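Local atomic coordinates of OBCA, Oxalate Biosynthetic Component A (Burkholderia glumae, PDB entry 4NNB), a protein that is a bacterial metal-binding protein built around a TIM-barrel-type domain that holds a magnesium ion. Residues A[332-335]-A[336-340]; A[207-210]-A[211-215]; A[254-257]-A[258-261]. All coordinates share one frame; numbering follows the deposited sequence.

Contact 1: A[332-335]-A[336-340]; sequences DAQF and DHFER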
loop_
_atom_site.group_PDB
_atom_site.type_symbol
_atom_site.label_atom_id
_atom_site.label_comp_id
_atom_site.label_asym_id
_atom_site.label_seq_id
_atom_site.Cartn_x
_atom_site.Cartn_y
_atom_site.Cartn_z
ATOM N N ASP A 332 -8.809 -14.355 -22.719
ATOM C CA ASP A 332 -9.883 -15.257 -23.154
ATOM C C ASP A 332 -10.087 -16.372 -22.128
ATOM O O ASP A 332 -11.227 -16.703 -21.765
ATOM C CB ASP A 332 -9.580 -15.847 -24.537
ATOM C CG ASP A 332 -10.675 -16.791 -25.025
ATOM O OD1 ASP A 332 -11.819 -16.332 -25.217
ATOM O OD2 ASP A 332 -10.397 -17.993 -25.223
ATOM N N ALA A 333 -8.976 -16.933 -21.661
ATOM C CA ALA A 333 -8.990 -17.984 -20.648
ATOM C C ALA A 333 -9.517 -17.477 -19.290
ATOM O O ALA A 333 -10.323 -18.157 -18.641
ATOM C CB ALA A 333 -7.590 -18.587 -20.494
ATOM N N GLN A 334 -9.043 -16.308 -18.851
ATOM C CA GLN A 334 -9.562 -15.690 -17.620
ATOM C C GLN A 334 -11.073 -15.534 -17.657
ATOM O O GLN A 334 -11.774 -16.027 -16.766
ATOM C CB GLN A 334 -8.922 -14.311 -17.363
ATOM C CG GLN A 334 -7.449 -14.359 -16.999
ATOM C CD GLN A 334 -7.146 -15.134 -15.706
ATOM O OE1 GLN A 334 -6.981 -16.355 -15.727
ATOM N NE2 GLN A 334 -7.037 -14.414 -14.582
ATOM N N PHE A 335 -11.574 -14.832 -18.671
ATOM C CA PHE A 335 -13.008 -14.577 -18.761
ATOM C C PHE A 335 -13.802 -15.881 -18.762
ATOM O O PHE A 335 -14.812 -15.980 -18.062
ATOM C CB PHE A 335 -13.363 -13.740 -19.996
ATOM C CG PHE A 335 -13.233 -12.247 -19.793
ATOM C CD1 PHE A 335 -14.176 -11.554 -19.063
ATOM C CD2 PHE A 335 -12.182 -11.539 -20.371
ATOM C CE1 PHE A 335 -14.072 -10.174 -18.878
ATOM C CE2 PHE A 335 -12.071 -10.160 -20.200
ATOM C CZ PHE A 335 -13.018 -9.477 -19.445
ATOM N N ASP A 336 -13.352 -16.869 -19.541
ATOM C CA ASP A 336 -14.002 -18.189 -19.570
ATOM C C ASP A 336 -14.091 -18.747 -18.155
ATOM O O ASP A 336 -15.113 -19.287 -17.740
ATOM C CB ASP A 336 -13.185 -19.173 -20.412
ATOM C CG ASP A 336 -13.608 -19.197 -21.869
ATOM O OD1 ASP A 336 -14.510 -18.410 -22.228
ATOM O OD2 ASP A 336 -13.028 -19.997 -22.651
ATOM N N HIS A 337 -13.004 -18.611 -17.412
ATOM C CA HIS A 337 -12.959 -19.152 -16.062
ATOM C C HIS A 337 -13.846 -18.394 -15.066
ATOM O O HIS A 337 -14.612 -19.015 -14.320
ATOM C CB HIS A 337 -11.530 -19.201 -15.566
ATOM C CG HIS A 337 -11.401 -19.776 -14.199
ATOM N ND1 HIS A 337 -11.111 -21.106 -13.977
ATOM C CD2 HIS A 337 -11.536 -19.210 -12.977
ATOM C CE1 HIS A 337 -11.060 -21.330 -12.677
ATOM N NE2 HIS A 337 -11.321 -20.197 -12.048
ATOM N N PHE A 338 -13.742 -17.066 -15.047
ATOM C CA PHE A 338 -14.568 -16.254 -14.154
ATOM C C PHE A 338 -16.041 -16.600 -14.403
ATOM O O PHE A 338 -16.812 -16.835 -13.459
ATOM C CB PHE A 338 -14.364 -14.754 -14.407
ATOM C CG PHE A 338 -13.081 -14.168 -13.825
ATOM C CD1 PHE A 338 -11.839 -14.739 -14.083
ATOM C CD2 PHE A 338 -13.121 -12.992 -13.079
ATOM C CE1 PHE A 338 -10.669 -14.166 -13.589
ATOM C CE2 PHE A 338 -11.953 -12.415 -12.582
ATOM C CZ PHE A 338 -10.724 -13.007 -12.837
ATOM N N GLU A 339 -16.426 -16.649 -15.678
ATOM C CA GLU A 339 -17.813 -16.937 -16.031
ATOM C C GLU A 339 -18.230 -18.304 -15.486
ATOM O O GLU A 339 -19.288 -18.439 -14.871
ATOM C CB GLU A 339 -18.005 -16.848 -17.558
ATOM C CG GLU A 339 -19.461 -16.854 -18.020
ATOM C CD GLU A 339 -19.605 -16.742 -19.529
ATOM O OE1 GLU A 339 -18.723 -16.151 -20.185
ATOM O OE2 GLU A 339 -20.611 -17.237 -20.063
ATOM N N ARG A 340 -17.374 -19.304 -15.676
ATOM C CA ARG A 340 -17.657 -20.662 -15.217
ATOM C C ARG A 340 -17.825 -20.801 -13.696
ATOM O O ARG A 340 -18.769 -21.448 -13.236
ATOM C CB ARG A 340 -16.584 -21.640 -15.711
ATOM C CG ARG A 340 -16.880 -23.087 -15.327
ATOM C CD ARG A 340 -15.896 -24.084 -15.927
ATOM N NE ARG A 340 -14.554 -24.010 -15.343
ATOM C CZ ARG A 340 -14.223 -24.463 -14.132
ATOM N NH1 ARG A 340 -12.970 -24.356 -13.704
ATOM N NH2 ARG A 340 -15.139 -25.012 -13.340
HETATM O O HOH W 1 -13.741 -15.601 -22.973
HETATM O O HOH W 2 -13.918 -17.828 -25.399
#
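Asp336 lies one turn beyond Asp332 on helix 328-341, an outer helix of the TIM-barrel domain, and its N donates to Asp332 O at 3.1 Å in the usual i to i+4 manner. Its carboxylate folds back over that carbonyl, CG of Asp336 lying 3.4 Å from Asp332 O, because chi1 is -91°, well off a staggered value. The two carboxylates therefore come near each other, OD2 of Asp332 to OD2 of Asp336 at 4.2 Å, with their planes 59° apart. Their repulsion is probably eased by Arg365, which forms a salt bridge with Asp332 OD1. Two waters lie between the residues, water 1 within bonding distance of Asp332 O and Asp336 OD1 and water 2 of OD1 of both aspartates, though neither has protons for every acceptor around it.

His337 N reaches Ala333 O at 3.0 Å, while its imidazole, with CG anti to the backbone N, extends off the helix and NE2 bonds to Leu296 O.

At Phe338 the backbone N meets Gln334 O at 2.8 Å, and CD1 of its ring comes obliquely to 3.0 Å from the same Gln334 O. Gln334 bends at chi2, bringing NE2 to 3.8 Å from Phe338 CE1, the amide plane standing 73° from the ring. That amide is fixed by Arg293 NH1 at OE1 and by Arg292 O at NE2. The ring also packs on Leu296 and on Ala309 of strand 308-311.

Glu339 continues the pattern: its N is hydrogen-bonded to Phe335 O, and its CB rests 3.3 Å from that same Phe335 O.

Contact 2: A[207-210]-A[211-215]; sequences AITE and ETIRS
Between Ala207-Glu210 and Glu211-Ser215 the helix bonds are regular: Glu211, Thr212, Ile213 and Arg214 each donate N to the O four residues back, the bond from Ile213 N to Thr209 O measuring 3.0 Å. Thr212 adds a second bond. With OG1 beside its own backbone N (chi1 -64°), the hydroxyl donates to Ile208 O at 2.8 Å, lying 38° out of that carbonyl plane and on the opposite face from Thr212 N. Two donors thus grip one carbonyl oxygen of a buried residue. Ser215 repeats this a turn later, OG giving to Glu211 O at 3.0 Å. This is helix 205-217 of the barrel domain, whose inner face, Ile208 and Thr212, rests on strand 222-229 while Thr209 and Ile213 meet helix 255-268. On that second face Thr209 CG2 and Ile213 CD1 run side by side at 3.6 Å. Glu210 sets its carboxylate oxygen against the aliphatic part of Arg214, not its guanidinium: Glu210 OE2 lies 3.5 Å from Arg214 CG but 4.9 Å from Arg214 NE. Their charged ends have other partners, Glu210 OE1 forming a salt bridge with Arg268 and Arg214 a cation-pi contact with Trp496.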
loop_
_atom_site.group_PDB
_atom_site.type_symbol
_atom_site.label_atom_id
_atom_site.label_comp_id
_atom_site.label_asym_id
_atom_site.label_seq_id
_atom_site.Cartn_x
_atom_site.Cartn_y
_atom_site.Cartn_z
ATOM N N ALA A 207 -2.394 -12.959 9.872
ATOM C CA ALA A 207 -2.416 -11.500 9.914
ATOM C C ALA A 207 -3.358 -10.927 8.849
ATOM O O ALA A 207 -4.094 -9.969 9.108
ATOM C CB ALA A 207 -0.993 -10.945 9.754
ATOM N N ILE A 208 -3.330 -11.512 7.651
ATOM C CA ILE A 208 -4.219 -11.069 6.582
ATOM C C ILE A 208 -5.679 -11.264 6.982
ATOM O O ILE A 208 -6.518 -10.380 6.772
ATOM C CB ILE A 208 -3.886 -11.793 5.251
ATOM C CG1 ILE A 208 -2.581 -11.236 4.683
ATOM C CG2 ILE A 208 -5.032 -11.669 4.240
ATOM C CD1 ILE A 208 -2.018 -12.035 3.483
ATOM N N THR A 209 -5.981 -12.417 7.573
ATOM C CA THR A 209 -7.331 -12.679 8.063
ATOM C C THR A 209 -7.752 -11.633 9.094
ATOM O O THR A 209 -8.845 -11.071 9.009
ATOM C CB THR A 209 -7.447 -14.089 8.692
ATOM O OG1 THR A 209 -7.208 -15.080 7.688
ATOM C CG2 THR A 209 -8.835 -14.309 9.276
ATOM N N GLU A 210 -6.884 -11.367 10.061
ATOM C CA GLU A 210 -7.236 -10.449 11.147
ATOM C C GLU A 210 -7.474 -9.037 10.621
ATOM O O GLU A 210 -8.444 -8.383 11.008
ATOM C CB GLU A 210 -6.161 -10.459 12.241
ATOM C CG GLU A 210 -6.421 -9.481 13.386
ATOM C CD GLU A 210 -7.678 -9.830 14.172
ATOM O OE1 GLU A 210 -8.072 -11.018 14.168
ATOM O OE2 GLU A 210 -8.270 -8.917 14.796
ATOM N N GLU A 211 -6.626 -8.585 9.697
ATOM C CA GLU A 211 -6.782 -7.243 9.122
ATOM C C GLU A 211 -8.027 -7.137 8.252
ATOM O O GLU A 211 -8.729 -6.117 8.276
ATOM C CB GLU A 211 -5.520 -6.820 8.343
ATOM C CG GLU A 211 -5.610 -5.431 7.737
ATOM C CD GLU A 211 -5.709 -4.327 8.800
ATOM O OE1 GLU A 211 -4.971 -4.389 9.806
ATOM O OE2 GLU A 211 -6.522 -3.401 8.624
ATOM N N THR A 212 -8.313 -8.196 7.492
ATOM C CA THR A 212 -9.530 -8.250 6.682
ATOM C C THR A 212 -10.775 -8.063 7.556
ATOM O O THR A 212 -11.657 -7.254 7.254
ATOM C CB THR A 212 -9.635 -9.610 5.924
ATOM O OG1 THR A 212 -8.549 -9.708 4.991
ATOM C CG2 THR A 212 -10.946 -9.717 5.172
ATOM N N ILE A 213 -10.850 -8.832 8.630
ATOM C CA ILE A 213 -11.983 -8.739 9.547
ATOM C C ILE A 213 -12.073 -7.371 10.230
ATOM O O ILE A 213 -13.150 -6.768 10.273
ATOM C CB ILE A 213 -11.930 -9.871 10.571
ATOM C CG1 ILE A 213 -12.284 -11.179 9.866
ATOM C CG2 ILE A 213 -12.928 -9.613 11.711
ATOM C CD1 ILE A 213 -11.638 -12.354 10.476
ATOM N N ARG A 214 -10.951 -6.870 10.737
ATOM C CA ARG A 214 -10.946 -5.526 11.313
ATOM C C ARG A 214 -11.355 -4.460 10.307
ATOM O O ARG A 214 -12.104 -3.549 10.646
ATOM C CB ARG A 214 -9.578 -5.181 11.908
ATOM C CG ARG A 214 -9.181 -6.075 13.064
ATOM C CD ARG A 214 -8.438 -5.272 14.096
ATOM N NE ARG A 214 -9.194 -4.084 14.483
ATOM C CZ ARG A 214 -8.689 -3.077 15.183
ATOM N NH1 ARG A 214 -9.443 -2.031 15.479
ATOM N NH2 ARG A 214 -7.426 -3.113 15.581
ATOM N N SER A 215 -10.859 -4.561 9.076
ATOM C CA SER A 215 -11.226 -3.594 8.042
ATOM C C SER A 215 -12.720 -3.604 7.734
ATOM O O SER A 215 -13.346 -2.541 7.578
ATOM C CB SER A 215 -10.414 -3.834 6.759
ATOM O OG SER A 215 -9.079 -3.397 6.946
#

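Contact 3: A[254-257]-A[258-261]; sequences VLDD and YDAI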
loop_
_atom_site.group_PDB
_atom_site.type_symbol
_atom_site.label_atom_id
_atom_site.label_comp_id
_atom_site.label_asym_id
_atom_site.label_seq_id
_atom_site.Cartn_x
_atom_site.Cartn_y
_atom_site.Cartn_z
ATOM N N VAL A 254 -0.169 -17.151 -3.770
ATOM C CA VAL A 254 0.237 -18.334 -3.023
ATOM C C VAL A 254 -1.012 -19.131 -2.709
ATOM O O VAL A 254 -1.838 -18.717 -1.884
ATOM C CB VAL A 254 0.968 -17.950 -1.722
ATOM C CG1 VAL A 254 1.380 -19.212 -0.947
ATOM C CG2 VAL A 254 2.168 -17.082 -2.031
ATOM N N LEU A 255 -1.170 -20.265 -3.385
ATOM C CA LEU A 255 -2.404 -21.029 -3.277
ATOM C C LEU A 255 -2.667 -21.528 -1.863
ATOM O O LEU A 255 -3.806 -21.487 -1.393
ATOM C CB LEU A 255 -2.411 -22.207 -4.265
ATOM C CG LEU A 255 -2.266 -21.822 -5.741
ATOM C CD1 LEU A 255 -2.374 -23.059 -6.650
ATOM C CD2 LEU A 255 -3.305 -20.774 -6.135
ATOM N N ASP A 256 -1.632 -22.009 -1.184
ATOM C CA ASP A 256 -1.842 -22.529 0.165
ATOM C C ASP A 256 -2.299 -21.409 1.102
ATOM O O ASP A 256 -3.104 -21.646 2.001
ATOM C CB ASP A 256 -0.576 -23.192 0.716
ATOM C CG ASP A 256 -0.251 -24.503 0.026
ATOM O OD1 ASP A 256 -1.153 -25.118 -0.574
ATOM O OD2 ASP A 256 0.918 -24.915 0.088
ATOM N N ASP A 257 -1.801 -20.192 0.891
ATOM C CA ASP A 257 -2.245 -19.056 1.713
ATOM C C ASP A 257 -3.744 -18.809 1.554
ATOM O O ASP A 257 -4.475 -18.680 2.542
ATOM C CB ASP A 257 -1.442 -17.786 1.398
ATOM C CG ASP A 257 -0.039 -17.822 1.978
ATOM O OD1 ASP A 257 0.268 -18.810 2.657
ATOM O OD2 ASP A 257 0.753 -16.872 1.763
ATOM N N TYR A 258 -4.218 -18.765 0.311
ATOM C CA TYR A 258 -5.645 -18.563 0.082
ATOM C C TYR A 258 -6.502 -19.718 0.601
ATOM O O TYR A 258 -7.618 -19.505 1.045
ATOM C CB TYR A 258 -5.934 -18.269 -1.401
ATOM C CG TYR A 258 -5.594 -16.842 -1.772
ATOM C CD1 TYR A 258 -6.240 -15.782 -1.149
ATOM C CD2 TYR A 258 -4.635 -16.553 -2.728
ATOM C CE1 TYR A 258 -5.946 -14.473 -1.469
ATOM C CE2 TYR A 258 -4.335 -15.238 -3.065
ATOM C CZ TYR A 258 -4.994 -14.207 -2.432
ATOM O OH TYR A 258 -4.701 -12.897 -2.743
ATOM N N ASP A 259 -5.977 -20.938 0.552
ATOM C CA ASP A 259 -6.699 -22.093 1.102
ATOM C C ASP A 259 -6.966 -21.900 2.590
ATOM O O ASP A 259 -7.957 -22.403 3.131
ATOM C CB ASP A 259 -5.889 -23.376 0.898
ATOM C CG ASP A 259 -5.986 -23.910 -0.519
ATOM O OD1 ASP A 259 -6.803 -23.380 -1.309
ATOM O OD2 ASP A 259 -5.259 -24.877 -0.822
ATOM N N ALA A 260 -6.080 -21.152 3.234
ATOM C CA ALA A 260 -6.224 -20.817 4.648
ATOM C C ALA A 260 -7.084 -19.563 4.826
ATOM O O ALA A 260 -8.047 -19.563 5.603
ATOM C CB ALA A 260 -4.854 -20.630 5.288
ATOM N N ILE A 261 -6.757 -18.504 4.086
ATOM C CA ILE A 261 -7.437 -17.215 4.256
ATOM C C ILE A 261 -8.938 -17.258 3.985
ATOM O O ILE A 261 -9.726 -16.756 4.792
ATOM C CB ILE A 261 -6.777 -16.093 3.407
ATOM C CG1 ILE A 261 -5.357 -15.835 3.905
ATOM C CG2 ILE A 261 -7.601 -14.818 3.455
ATOM C CD1 ILE A 261 -4.422 -15.197 2.871
HETATM O O HOH W 3 -3.560 -25.985 1.008
HETATM O O HOH W 4 -2.705 -25.039 -2.450
#
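Asp256 and Asp259 share one rotamer, CG beside the backbone N with chi1 at -71° and -78°, and this swings both carboxylates to the same flank of the helix start. Asp256 OD1 and Asp259 OD2 end 4.1 Å apart, planes inclined by 44°. Water 3 sits between them, giving hydrogen bonds to both oxygens, that to Asp259 OD2 at 2.7 Å; water 4 lies between the same pair, but its very short approach to Asp256 OD1 is doubtful. The Asp259 carboxylate also lies over a carbonyl, CG being 3.4 Å from Leu255 O, which accepts from Asp259 N.

The turn opens helix 255-268 of the barrel domain, with Val254 at the N-cap position. Tyr258 N bonds to Val254 O at 3.2 Å, in the carbonyl plane. The tyrosine side chain leaves the helix toward the barrel, where it packs on Leu225 and Thr227 of strand 222-229 and its ring meets that of His295 at an inclination. Further on the bonding is less even. Ala260 N is shared between Asp256 O, at 3.3 Å, and Asp257 O, the latter bond weak. Asp257 O takes its main bond from Ile261 N at 2.8 Å, and the Ile261 side chain curls back beside it, CG1 lying 3.3 Å from Asp257 O.

Two like charges thus stand close, Asp256 open to solvent and Asp259 partly covered. Bridging water and the salt bridge from Asp259 OD1 to Lys297 probably offset their repulsion, and the helix N-terminus probably also steadies Asp256, in the first turn, and less so Asp259, farther along.

Along the chain the order is contact 2, contact 3, contact 1, all in the same barrel domain, contacts 2 and 1 within a helix and contact 3 at the start of one. Helix 205-217 precedes strand 222-229; helix 255-268 follows it and leads to strand 273-276; helix 328-341 joins strands 308-311 and 344-349. Helices 255-268 and 328-341 each make a beta-alpha-beta connection between parallel neighbouring strands. Contacts 2 and 3 have centres 14 Å apart and touch, Ile208 CG2 meeting Ile261 CD1 at 3.8 Å, so neighbouring helices pack together over strand 222-229, which carries the magnesium-binding His224 and His226. Contact 1 lies farther round, centred 21 Å from contact 3 and 29 Å from contact 2.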